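Local coordinates for protein CalS11 (Micromonospora echinospora, PDB 3TOS) that probably acts as an S-adenosylmethionine-dependent O-methyltransferase in calicheamicin biosynthesis and binds the product cofactor S-adenosyl-L-homocysteine, at residues 60-65 with 185-190; 72-77 with 172-177; 166-171 with 196-201. One frame throughout, in Å; residues are numbered along the deposited sequence. Where two conformers were deposited one is given.

Interaction 1: 60-65 with 185-190; sequences DALYRQ and LAYFDL. With SAH (S-adenosyl-L-homocysteine), chain O.
The phenol ring of Tyr187 receives Leu62 at its edge: the methyl CD1 lies near the ring plane, 3.8 Å from Tyr187 CE2 and equally far from CD2, and the two side chains cross at roughly a right angle. His83 makes a further edge-to-face meeting with this ring, and the phenol OH is hydrogen-bonded to Asp216, a glutamate-binding residue, so the ring is held by its OH bond as well as by packing. The other flat group, the guanidinium of Arg64, meets the carboxylate of Asp60 at its edge; NE donates to Asp60 OD2 (2.9 Å, 163°) in a salt bridge between residues one helical turn apart. The donor comes from above the carboxylate plane.

Two residues earlier on the strand the contact is aliphatic. Leu62 CB faces the methyl CD2 of Leu185 at 4.2 Å, a loose van der Waals approach, while CD1 reaches past it to the tyrosine. On the strand, Leu185 and Tyr187 both carry CG anti to the backbone N (chi1 170° and -162°), and as alternate residues they present their side chains to the same helix. No hydrogen bond joins the two segments, and all three touching residues are buried.

Beyond Tyr187 the strand runs into the cofactor. Asp189 OD2 accepts from the amino nitrogen N of SAH at 2.7 Å, and Leu190 CD2 rests 3.5 Å from SAH C4, against the adenine. Asp189 also touches the bound glutamate. Helix 50-65 thus packs on one face of the central sheet, whose strand 183-188 delivers an acidic residue to the ligand from its C-terminal end, as in the Rossmann-like fold of class I methyltransferases.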
loop_
_atom_site.group_PDB
_atom_site.type_symbol
_atom_site.label_atom_id
_atom_site.label_comp_id
_atom_site.label_asym_id
_atom_site.label_seq_id
_atom_site.Cartn_x
_atom_site.Cartn_y
_atom_site.Cartn_z
ATOM N N ASP B 60 8.429 -12.623 21.671
ATOM C CA ASP B 60 7.146 -12.626 21.002
ATOM C C ASP B 60 7.269 -12.125 19.556
ATOM O O ASP B 60 6.635 -12.682 18.652
ATOM C CB ASP B 60 6.120 -11.761 21.782
ATOM C CG ASP B 60 4.825 -11.633 21.067
ATOM O OD1 ASP B 60 4.100 -12.628 21.045
ATOM O OD2 ASP B 60 4.482 -10.544 20.574
ATOM N N ALA B 61 8.098 -11.099 19.330
ATOM C CA ALA B 61 8.283 -10.562 17.979
ATOM C C ALA B 61 8.961 -11.616 17.084
ATOM O O ALA B 61 8.558 -11.794 15.920
ATOM C CB ALA B 61 9.147 -9.292 18.021
ATOM N N LEU B 62 9.967 -12.326 17.606
ATOM C CA LEU B 62 10.613 -13.380 16.786
ATOM C C LEU B 62 9.637 -14.524 16.498
ATOM O O LEU B 62 9.522 -14.984 15.334
ATOM C CB LEU B 62 11.846 -13.964 17.482
ATOM C CG LEU B 62 12.980 -12.945 17.719
ATOM C CD1 LEU B 62 14.074 -13.670 18.504
ATOM C CD2 LEU B 62 13.621 -12.395 16.379
ATOM N N TYR B 63 8.865 -14.927 17.508
ATOM C CA TYR B 63 7.928 -16.030 17.316
ATOM C C TYR B 63 6.874 -15.652 16.281
ATOM O O TYR B 63 6.519 -16.425 15.386
ATOM C CB TYR B 63 7.265 -16.398 18.650
ATOM C CG TYR B 63 6.554 -17.758 18.711
ATOM C CD1 TYR B 63 6.015 -18.372 17.568
ATOM C CD2 TYR B 63 6.546 -18.484 19.865
ATOM C CE1 TYR B 63 5.411 -19.588 17.621
ATOM C CE2 TYR B 63 5.953 -19.736 19.904
ATOM C CZ TYR B 63 5.326 -20.240 18.834
ATOM O OH TYR B 63 4.747 -21.492 18.949
ATOM N N ARG B 64 6.341 -14.433 16.383
ATOM C CA ARG B 64 5.339 -14.006 15.405
ATOM C C ARG B 64 5.849 -14.035 13.966
ATOM O O ARG B 64 5.084 -14.259 13.045
ATOM C CB ARG B 64 4.818 -12.614 15.751
ATOM C CG ARG B 64 3.867 -12.650 16.949
ATOM C CD ARG B 64 3.235 -11.271 17.140
ATOM N NE ARG B 64 4.160 -10.269 17.684
ATOM C CZ ARG B 64 4.645 -9.207 17.033
ATOM N NH1 ARG B 64 4.368 -9.004 15.744
ATOM N NH2 ARG B 64 5.465 -8.366 17.667
ATOM N N GLN B 65 7.148 -13.847 13.787
ATOM C CA GLN B 65 7.720 -13.874 12.428
ATOM C C GLN B 65 7.818 -15.249 11.816
ATOM O O GLN B 65 7.970 -15.338 10.588
ATOM C CB GLN B 65 9.106 -13.199 12.368
ATOM C CG GLN B 65 8.910 -11.658 12.510
ATOM C CD GLN B 65 10.167 -10.844 12.213
ATOM O OE1 GLN B 65 10.898 -11.125 11.274
ATOM N NE2 GLN B 65 10.421 -9.839 13.036
ATOM N N LEU B 185 13.004 -21.310 14.054
ATOM C CA LEU B 185 13.651 -20.240 14.828
ATOM C C LEU B 185 14.814 -20.875 15.598
ATOM O O LEU B 185 14.635 -21.848 16.327
ATOM C CB LEU B 185 12.637 -19.561 15.794
ATOM C CG LEU B 185 13.188 -18.576 16.847
ATOM C CD1 LEU B 185 13.899 -17.391 16.149
ATOM C CD2 LEU B 185 12.042 -18.115 17.737
ATOM N N ALA B 186 16.017 -20.357 15.388
ATOM C CA ALA B 186 17.246 -20.823 16.052
ATOM C C ALA B 186 17.757 -19.651 16.860
ATOM O O ALA B 186 18.150 -18.607 16.278
ATOM C CB ALA B 186 18.289 -21.245 15.040
ATOM N N TYR B 187 17.649 -19.763 18.207
ATOM C CA TYR B 187 18.055 -18.688 19.117
ATOM C C TYR B 187 19.420 -18.984 19.721
ATOM O O TYR B 187 19.566 -19.854 20.580
ATOM C CB TYR B 187 16.969 -18.449 20.198
ATOM C CG TYR B 187 17.192 -17.090 20.834
ATOM C CD1 TYR B 187 18.051 -16.931 21.941
ATOM C CD2 TYR B 187 16.594 -15.941 20.308
ATOM C CE1 TYR B 187 18.334 -15.663 22.452
ATOM C CE2 TYR B 187 16.842 -14.680 20.829
ATOM C CZ TYR B 187 17.713 -14.548 21.882
ATOM O OH TYR B 187 17.965 -13.281 22.391
ATOM N N PHE B 188 20.432 -18.243 19.285
ATOM C CA PHE B 188 21.783 -18.443 19.807
ATOM C C PHE B 188 22.049 -17.601 21.035
ATOM O O PHE B 188 22.115 -16.359 20.961
ATOM C CB PHE B 188 22.795 -18.046 18.710
ATOM C CG PHE B 188 22.925 -19.095 17.651
ATOM C CD1 PHE B 188 21.989 -19.185 16.599
ATOM C CD2 PHE B 188 23.980 -19.970 17.690
ATOM C CE1 PHE B 188 22.103 -20.187 15.604
ATOM C CE2 PHE B 188 24.123 -20.947 16.722
ATOM C CZ PHE B 188 23.177 -21.061 15.630
ATOM N N ASP B 189 22.273 -18.267 22.141
ATOM C CA ASP B 189 22.597 -17.587 23.394
ATOM C C ASP B 189 23.660 -18.352 24.177
ATOM O O ASP B 189 23.573 -18.525 25.416
ATOM C CB ASP B 189 21.345 -17.407 24.270
ATOM C CG ASP B 189 21.516 -16.326 25.322
ATOM O OD1 ASP B 189 22.570 -15.675 25.339
ATOM O OD2 ASP B 189 20.574 -16.135 26.134
ATOM N N LEU B 190 24.709 -18.777 23.465
ATOM C CA LEU B 190 25.806 -19.518 24.107
ATOM C C LEU B 190 26.945 -18.627 24.495
ATOM O O LEU B 190 27.827 -19.078 25.261
ATOM C CB LEU B 190 26.389 -20.564 23.122
ATOM C CG LEU B 190 25.416 -21.589 22.531
ATOM C CD1 LEU B 190 26.010 -22.102 21.206
ATOM C CD2 LEU B 190 25.308 -22.758 23.522
HETATM N N SAH O . 19.028 -17.997 27.425
HETATM C CA SAH O . 19.339 -17.817 28.880
HETATM C CB SAH O . 20.772 -17.380 29.135
HETATM C CG SAH O . 21.793 -18.458 28.716
HETATM S SD SAH O . 23.366 -18.120 29.481
HETATM C C SAH O . 18.387 -16.736 29.392
HETATM O O SAH O . 18.398 -16.404 30.617
HETATM O OXT SAH O . 17.516 -16.252 28.658
HETATM C "C5'" SAH O . 24.527 -19.002 28.426
HETATM C "C4'" SAH O . 24.336 -20.557 28.424
HETATM O "O4'" SAH O . 25.105 -21.110 27.347
HETATM C "C3'" SAH O . 24.914 -21.146 29.720
HETATM O "O3'" SAH O . 23.868 -21.798 30.483
HETATM C "C2'" SAH O . 25.990 -22.089 29.210
HETATM O "O2'" SAH O . 26.146 -23.307 29.968
HETATM C "C1'" SAH O . 25.513 -22.380 27.767
HETATM N N9 SAH O . 26.621 -22.833 26.891
HETATM C C8 SAH O . 27.722 -22.136 26.506
HETATM N N7 SAH O . 28.481 -22.988 25.770
HETATM C C5 SAH O . 27.888 -24.198 25.701
HETATM C C6 SAH O . 28.213 -25.479 25.064
HETATM N N6 SAH O . 29.388 -25.634 24.410
HETATM N N1 SAH O . 27.305 -26.476 25.212
HETATM C C2 SAH O . 26.133 -26.303 25.893
HETATM N N3 SAH O . 25.799 -25.177 26.562
HETATM C C4 SAH O . 26.646 -24.097 26.416
#

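Interaction 2: 72-77 with 172-177; sequences VIMEFG and PRYLAE. With SAH (S-adenosyl-L-homocysteine), chain O.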
loop_
_atom_site.group_PDB
_atom_site.type_symbol
_atom_site.label_atom_id
_atom_site.label_comp_id
_atom_site.label_asym_id
_atom_site.label_seq_id
_atom_site.Cartn_x
_atom_site.Cartn_y
_atom_site.Cartn_z
ATOM N N VAL B 72 10.635 -26.341 14.030
ATOM C CA VAL B 72 10.820 -26.270 15.492
ATOM C C VAL B 72 11.516 -24.987 15.909
ATOM O O VAL B 72 12.021 -24.215 15.100
ATOM C CB VAL B 72 11.599 -27.507 16.027
ATOM C CG1 VAL B 72 10.974 -28.833 15.480
ATOM C CG2 VAL B 72 13.056 -27.435 15.590
ATOM N N ILE B 73 11.471 -24.751 17.215
ATOM C CA ILE B 73 12.169 -23.639 17.898
ATOM C C ILE B 73 13.295 -24.277 18.705
ATOM O O ILE B 73 13.045 -25.230 19.486
ATOM C CB ILE B 73 11.205 -22.871 18.869
ATOM C CG1 ILE B 73 10.089 -22.225 18.041
ATOM C CG2 ILE B 73 12.017 -21.793 19.651
ATOM C CD1 ILE B 73 8.944 -21.653 18.954
HETATM N N MSE B 74 14.521 -23.800 18.460
HETATM C CA MSE B 74 15.694 -24.247 19.224
HETATM C C MSE B 74 16.344 -23.096 19.948
HETATM O O MSE B 74 16.502 -22.020 19.351
HETATM C CB MSE B 74 16.727 -24.892 18.290
HETATM C CG MSE B 74 16.208 -26.185 17.668
HETATM SE SE MSE B 74 17.686 -26.954 16.649
HETATM C CE MSE B 74 16.833 -28.647 16.424
ATOM N N GLU B 75 16.721 -23.293 21.230
ATOM C CA GLU B 75 17.538 -22.303 21.950
ATOM C C GLU B 75 18.821 -22.989 22.308
ATOM O O GLU B 75 18.795 -24.080 22.861
ATOM C CB GLU B 75 16.865 -21.749 23.217
ATOM C CG GLU B 75 17.833 -20.686 23.838
ATOM C CD GLU B 75 17.263 -19.993 25.045
ATOM O OE1 GLU B 75 16.626 -20.678 25.901
ATOM O OE2 GLU B 75 17.482 -18.786 25.156
ATOM N N PHE B 76 19.942 -22.382 21.935
ATOM C CA PHE B 76 21.252 -22.886 22.328
ATOM C C PHE B 76 21.732 -21.962 23.455
ATOM O O PHE B 76 22.122 -20.794 23.227
ATOM C CB PHE B 76 22.199 -22.846 21.136
ATOM C CG PHE B 76 21.573 -23.428 19.887
ATOM C CD1 PHE B 76 21.304 -24.796 19.794
ATOM C CD2 PHE B 76 21.224 -22.583 18.819
ATOM C CE1 PHE B 76 20.670 -25.323 18.608
ATOM C CE2 PHE B 76 20.559 -23.081 17.687
ATOM C CZ PHE B 76 20.320 -24.484 17.575
ATOM N N GLY B 77 21.689 -22.485 24.678
ATOM C CA GLY B 77 22.062 -21.685 25.875
ATOM C C GLY B 77 20.766 -21.350 26.593
ATOM O O GLY B 77 20.108 -20.351 26.274
ATOM N N PRO B 172 24.576 -31.941 16.660
ATOM C CA PRO B 172 24.655 -32.926 15.550
ATOM C C PRO B 172 23.915 -34.240 15.867
ATOM O O PRO B 172 23.275 -34.792 14.975
ATOM C CB PRO B 172 26.173 -33.166 15.445
ATOM C CG PRO B 172 26.739 -31.765 15.802
ATOM C CD PRO B 172 25.897 -31.384 16.995
ATOM N N ARG B 173 23.988 -34.716 17.112
ATOM C CA ARG B 173 23.320 -35.956 17.496
ATOM C C ARG B 173 21.802 -35.814 17.399
ATOM O O ARG B 173 21.117 -36.696 16.840
ATOM C CB ARG B 173 23.772 -36.374 18.916
ATOM C CG ARG B 173 23.047 -37.632 19.466
ATOM C CD ARG B 173 23.517 -37.985 20.910
ATOM N NE ARG B 173 24.971 -38.152 20.935
ATOM C CZ ARG B 173 25.862 -37.406 21.616
ATOM N NH1 ARG B 173 27.153 -37.684 21.469
ATOM N NH2 ARG B 173 25.498 -36.396 22.431
ATOM N N TYR B 174 21.273 -34.718 17.953
ATOM C CA TYR B 174 19.824 -34.449 17.895
ATOM C C TYR B 174 19.364 -34.426 16.448
ATOM O O TYR B 174 18.359 -35.023 16.071
ATOM C CB TYR B 174 19.473 -33.106 18.606
ATOM C CG TYR B 174 17.978 -32.836 18.522
ATOM C CD1 TYR B 174 17.130 -33.292 19.460
ATOM C CD2 TYR B 174 17.444 -32.248 17.367
ATOM C CE1 TYR B 174 15.764 -33.042 19.354
ATOM C CE2 TYR B 174 16.117 -32.048 17.181
ATOM C CZ TYR B 174 15.259 -32.452 18.188
ATOM O OH TYR B 174 13.912 -32.313 18.007
ATOM N N LEU B 175 20.122 -33.728 15.616
ATOM C CA LEU B 175 19.704 -33.632 14.218
ATOM C C LEU B 175 19.748 -35.006 13.507
ATOM O O LEU B 175 18.858 -35.348 12.696
ATOM C CB LEU B 175 20.551 -32.577 13.490
ATOM C CG LEU B 175 20.345 -31.126 13.944
ATOM C CD1 LEU B 175 21.495 -30.247 13.415
ATOM C CD2 LEU B 175 18.994 -30.712 13.473
ATOM N N ALA B 176 20.779 -35.796 13.786
ATOM C CA ALA B 176 20.886 -37.138 13.182
ATOM C C ALA B 176 19.724 -38.032 13.585
ATOM O O ALA B 176 19.240 -38.821 12.746
ATOM C CB ALA B 176 22.190 -37.788 13.541
ATOM N N GLU B 177 19.270 -37.879 14.836
ATOM C CA GLU B 177 18.125 -38.637 15.364
ATOM C C GLU B 177 16.776 -38.101 14.912
ATOM O O GLU B 177 15.788 -38.796 15.075
ATOM C CB GLU B 177 18.188 -38.679 16.907
ATOM C CG GLU B 177 19.414 -39.488 17.396
ATOM C CD GLU B 177 19.639 -39.389 18.936
ATOM O OE1 GLU B 177 18.848 -38.709 19.626
ATOM O OE2 GLU B 177 20.623 -39.943 19.483
HETATM N N SAH O . 19.028 -17.997 27.425
HETATM C CA SAH O . 19.339 -17.817 28.880
HETATM C CB SAH O . 20.772 -17.380 29.135
HETATM C CG SAH O . 21.793 -18.458 28.716
HETATM S SD SAH O . 23.366 -18.120 29.481
HETATM C C SAH O . 18.387 -16.736 29.392
HETATM O O SAH O . 18.398 -16.404 30.617
HETATM O OXT SAH O . 17.516 -16.252 28.658
HETATM C "C5'" SAH O . 24.527 -19.002 28.426
HETATM C "C4'" SAH O . 24.336 -20.557 28.424
HETATM O "O4'" SAH O . 25.105 -21.110 27.347
HETATM C "C3'" SAH O . 24.914 -21.146 29.720
HETATM O "O3'" SAH O . 23.868 -21.798 30.483
HETATM C "C2'" SAH O . 25.990 -22.089 29.210
HETATM O "O2'" SAH O . 26.146 -23.307 29.968
HETATM C "C1'" SAH O . 25.513 -22.380 27.767
HETATM N N9 SAH O . 26.621 -22.833 26.891
HETATM C C8 SAH O . 27.722 -22.136 26.506
HETATM N N7 SAH O . 28.481 -22.988 25.770
HETATM C C5 SAH O . 27.888 -24.198 25.701
HETATM C C6 SAH O . 28.213 -25.479 25.064
HETATM N N6 SAH O . 29.388 -25.634 24.410
HETATM N N1 SAH O . 27.305 -26.476 25.212
HETATM C C2 SAH O . 26.133 -26.303 25.893
HETATM N N3 SAH O . 25.799 -25.177 26.562
HETATM C C4 SAH O . 26.646 -24.097 26.416
#
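Selenomethionine Met74 crosses from strand 72-76 to helix 167-177 and ends against Tyr174 and Leu175. Its CB sits 3.7 Å from Phe76 CZ, two residues along the same strand and on the same face of the sheet. Met74 CG passes Val72 CG2 at 4.0 Å, so the stem of the side chain runs between its two strand neighbours. With CG beside the backbone N (chi1 -66°) and both following torsions near 180°, the chain is fully extended and carries its tip away from the sheet. Met74 SE is again 3.7 Å from Phe76 CZ, and the methyl CE makes the actual crossing: 3.6 Å to Tyr174 CE2 and 4.2 Å to Leu175 CD2. The approach to the phenol ring is oblique, and contact is confined to the CD2-CE2 side.

In fold terms, this is an alpha-on-beta layer of the Rossmann-like methyltransferase domain. Helix 167-177 belongs to the crossover between strands 160-164 and 183-188 and lies over the parallel part of the mixed sheet, in which strand 72-76 is central.

Tyr174 stands off the helix with CG anti to its N (chi1 179°), and its OH is hydrogen-bonded to Arg102, which fixes the ring's far end. Leu175 comes in by its branch tip and also touches Ala202 of helix 193-203. Farther along, the strand turns into the cofactor site: Gly77 O accepts from the amino nitrogen N of SAH at 2.8 Å, and Glu75 OE2 lies 2.9 Å from that same nitrogen while being hydrogen-bonded to His83. Bearing no side chain, Gly77 lets the ribose close in, its CA 3.4 Å from SAH O4'.

Interaction 3: 166-171 with 196-201; sequences DVRETV and TKAVLE. With SAH (S-adenosyl-L-homocysteine), chain O.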
loop_
_atom_site.group_PDB
_atom_site.type_symbol
_atom_site.label_atom_id
_atom_site.label_comp_id
_atom_site.label_asym_id
_atom_site.label_seq_id
_atom_site.Cartn_x
_atom_site.Cartn_y
_atom_site.Cartn_z
ATOM N N ASP B 166 27.341 -30.813 25.848
ATOM C CA ASP B 166 28.014 -29.814 25.012
ATOM C C ASP B 166 27.415 -29.818 23.628
ATOM O O ASP B 166 27.368 -30.873 22.985
ATOM C CB ASP B 166 29.477 -30.216 24.971
ATOM C CG ASP B 166 30.335 -29.219 24.296
ATOM O OD1 ASP B 166 29.889 -28.461 23.420
ATOM O OD2 ASP B 166 31.499 -29.126 24.697
ATOM N N VAL B 167 26.922 -28.660 23.172
ATOM C CA VAL B 167 26.259 -28.530 21.837
ATOM C C VAL B 167 27.109 -29.015 20.700
ATOM O O VAL B 167 26.566 -29.423 19.649
ATOM C CB VAL B 167 25.724 -27.103 21.517
ATOM C CG1 VAL B 167 24.544 -26.718 22.473
ATOM C CG2 VAL B 167 26.839 -26.067 21.542
ATOM N N ARG B 168 28.422 -28.981 20.841
ATOM C CA ARG B 168 29.297 -29.503 19.772
ATOM C C ARG B 168 28.993 -30.962 19.457
ATOM O O ARG B 168 29.135 -31.420 18.303
ATOM C CB ARG B 168 30.776 -29.323 20.125
ATOM C CG ARG B 168 31.147 -27.849 20.142
ATOM C CD ARG B 168 32.549 -27.588 20.649
ATOM N NE ARG B 168 32.537 -27.607 22.093
ATOM C CZ ARG B 168 33.439 -27.011 22.860
ATOM N NH1 ARG B 168 34.439 -26.301 22.334
ATOM N NH2 ARG B 168 33.319 -27.114 24.154
ATOM N N GLU B 169 28.540 -31.684 20.484
ATOM C CA GLU B 169 28.140 -33.111 20.311
ATOM C C GLU B 169 26.630 -33.287 20.198
ATOM O O GLU B 169 26.114 -34.098 19.381
ATOM C CB GLU B 169 28.699 -33.948 21.470
ATOM C CG GLU B 169 30.193 -34.245 21.360
ATOM C CD GLU B 169 31.173 -33.024 21.477
ATOM O OE1 GLU B 169 31.258 -32.339 22.537
ATOM O OE2 GLU B 169 31.930 -32.797 20.499
ATOM N N THR B 170 25.894 -32.573 21.066
ATOM C CA THR B 170 24.474 -32.893 21.228
ATOM C C THR B 170 23.635 -32.327 20.087
ATOM O O THR B 170 22.583 -32.866 19.808
ATOM C CB THR B 170 23.921 -32.347 22.541
ATOM O OG1 THR B 170 24.042 -30.927 22.533
ATOM C CG2 THR B 170 24.673 -32.905 23.749
ATOM N N VAL B 171 24.060 -31.220 19.433
ATOM C CA VAL B 171 23.251 -30.665 18.331
ATOM C C VAL B 171 23.341 -31.537 17.081
ATOM O O VAL B 171 22.335 -31.943 16.545
ATOM C CB VAL B 171 23.531 -29.136 18.055
ATOM C CG1 VAL B 171 22.820 -28.671 16.737
ATOM C CG2 VAL B 171 22.996 -28.320 19.262
ATOM N N THR B 196 29.196 -21.726 19.180
ATOM C CA THR B 196 28.386 -20.988 18.204
ATOM C C THR B 196 28.706 -21.421 16.773
ATOM O O THR B 196 27.784 -21.622 15.979
ATOM C CB THR B 196 28.524 -19.466 18.379
ATOM O OG1 THR B 196 28.109 -19.124 19.724
ATOM C CG2 THR B 196 27.680 -18.690 17.341
ATOM N N LYS B 197 29.973 -21.409 16.437
ATOM C CA LYS B 197 30.428 -21.818 15.116
ATOM C C LYS B 197 29.980 -23.230 14.765
ATOM O O LYS B 197 29.451 -23.447 13.670
ATOM C CB LYS B 197 31.975 -21.739 15.047
ATOM C CG LYS B 197 32.534 -22.092 13.621
ATOM C CD LYS B 197 34.057 -21.906 13.629
ATOM C CE LYS B 197 34.669 -22.055 12.226
ATOM N NZ LYS B 197 34.678 -23.467 11.865
ATOM N N ALA B 198 30.188 -24.165 15.687
ATOM C CA ALA B 198 29.784 -25.554 15.431
ATOM C C ALA B 198 28.274 -25.679 15.192
ATOM O O ALA B 198 27.842 -26.486 14.346
ATOM C CB ALA B 198 30.181 -26.429 16.641
ATOM N N VAL B 199 27.475 -24.944 15.968
ATOM C CA VAL B 199 26.053 -25.106 15.835
ATOM C C VAL B 199 25.566 -24.422 14.580
ATOM O O VAL B 199 24.710 -24.955 13.885
ATOM C CB VAL B 199 25.336 -24.562 17.078
ATOM C CG1 VAL B 199 23.826 -24.471 16.807
ATOM C CG2 VAL B 199 25.620 -25.476 18.286
ATOM N N LEU B 200 26.135 -23.263 14.222
ATOM C CA LEU B 200 25.737 -22.623 12.970
ATOM C C LEU B 200 25.987 -23.575 11.814
ATOM O O LEU B 200 25.156 -23.705 10.895
ATOM C CB LEU B 200 26.577 -21.350 12.721
ATOM C CG LEU B 200 26.086 -20.087 13.375
ATOM C CD1 LEU B 200 27.225 -19.032 13.196
ATOM C CD2 LEU B 200 24.735 -19.602 12.736
ATOM N N GLU B 201 27.144 -24.227 11.830
ATOM C CA GLU B 201 27.481 -25.195 10.716
ATOM C C GLU B 201 26.475 -26.376 10.667
ATOM O O GLU B 201 26.052 -26.808 9.567
ATOM C CB GLU B 201 28.917 -25.700 10.909
ATOM C CG GLU B 201 29.925 -24.652 10.574
ATOM C CD GLU B 201 31.292 -24.901 11.165
ATOM O OE1 GLU B 201 31.451 -25.777 12.048
ATOM O OE2 GLU B 201 32.230 -24.151 10.769
HETATM N N SAH O . 19.028 -17.997 27.425
HETATM C CA SAH O . 19.339 -17.817 28.880
HETATM C CB SAH O . 20.772 -17.380 29.135
HETATM C CG SAH O . 21.793 -18.458 28.716
HETATM S SD SAH O . 23.366 -18.120 29.481
HETATM C C SAH O . 18.387 -16.736 29.392
HETATM O O SAH O . 18.398 -16.404 30.617
HETATM O OXT SAH O . 17.516 -16.252 28.658
HETATM C "C5'" SAH O . 24.527 -19.002 28.426
HETATM C "C4'" SAH O . 24.336 -20.557 28.424
HETATM O "O4'" SAH O . 25.105 -21.110 27.347
HETATM C "C3'" SAH O . 24.914 -21.146 29.720
HETATM O "O3'" SAH O . 23.868 -21.798 30.483
HETATM C "C2'" SAH O . 25.990 -22.089 29.210
HETATM O "O2'" SAH O . 26.146 -23.307 29.968
HETATM C "C1'" SAH O . 25.513 -22.380 27.767
HETATM N N9 SAH O . 26.621 -22.833 26.891
HETATM C C8 SAH O . 27.722 -22.136 26.506
HETATM N N7 SAH O . 28.481 -22.988 25.770
HETATM C C5 SAH O . 27.888 -24.198 25.701
HETATM C C6 SAH O . 28.213 -25.479 25.064
HETATM N N6 SAH O . 29.388 -25.634 24.410
HETATM N N1 SAH O . 27.305 -26.476 25.212
HETATM C C2 SAH O . 26.133 -26.303 25.893
HETATM N N3 SAH O . 25.799 -25.177 26.562
HETATM C C4 SAH O . 26.646 -24.097 26.416
#
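Ala198 and Val199 of helix 193-203 meet Arg168, Val167 and Val171 of helix 167-177. Thr196, just before them, points its CB away from the other helix; its OG1 is hydrogen-bonded to Leu192 O, and its side chain packs on Leu190 and Phe188. Lys197 turns to helix 225-233, packing on Ala229 and Val233, and its NZ bridges to Glu201 OE2, one turn on, at 2.8 Å. Ala198 then brings CB to 3.9 Å from Arg168 CG, touching the aliphatic stem of the arginine and leaving its guanidinium to other partners. Val199 makes the tightest approach: its CG2 is 3.5 Å from Val167 CG2 and 4.0 Å from Val171 CG2, crossing both side chains at about a right angle and sitting between two residues one turn apart. CG2 reaches them because it stands beside the backbone N, with CG1 turned the other way (chi1 168°). Leu200 packs on Phe188 of the sheet, while Glu201 serves Lys197.

The short axes are 9.1 Å apart and inclined by only 19°, so the helices run nearly parallel, side by side on one face of the sheet.

Asp166 is the N-cap of helix 167-177, its OD1 accepting from the backbone N of Arg168, whose side chain grips the same carboxylate side-on, NE to OD1 and NH2 to OD2. The guanidinium also forms salt bridges with Asp114, through NH2, and with Glu194, through NH1. Held like this, Asp166 OD1 takes the adenine amino group N6 of SAH at 3.0 Å, and Val167 N donates to adenine N1 at 3.0 Å. This pairing of a side-chain acceptor with a backbone N-H at a helix N-terminus is the adenine-recognition site of a class I methyltransferase.

Segments of all three interactions reach the same SAH molecule, from different ends. Interactions 1 and 2 meet its amino group through Asp189 and Gly77, whereas interaction 3 reads its adenine through Asp166 and Val167. Strands 72-76 and 183-188 are neighbours in the sheet, tied by Tyr187 N to Met74 O at 2.8 Å and by a probable bond of equal length from Asp189 N to Phe76 O. Interactions 2 and 3 share helix 167-177, and their centres lie 9 Å apart; Phe76 CZ touches Val199 CG1 at 3.6 Å. Interactions 1 and 3, with centres 17 Å apart, join where Phe188 CE2 meets Val199 CG1 at 3.5 Å. Helix 50-65 covers the sheet face opposite helices 167-177 and 193-203.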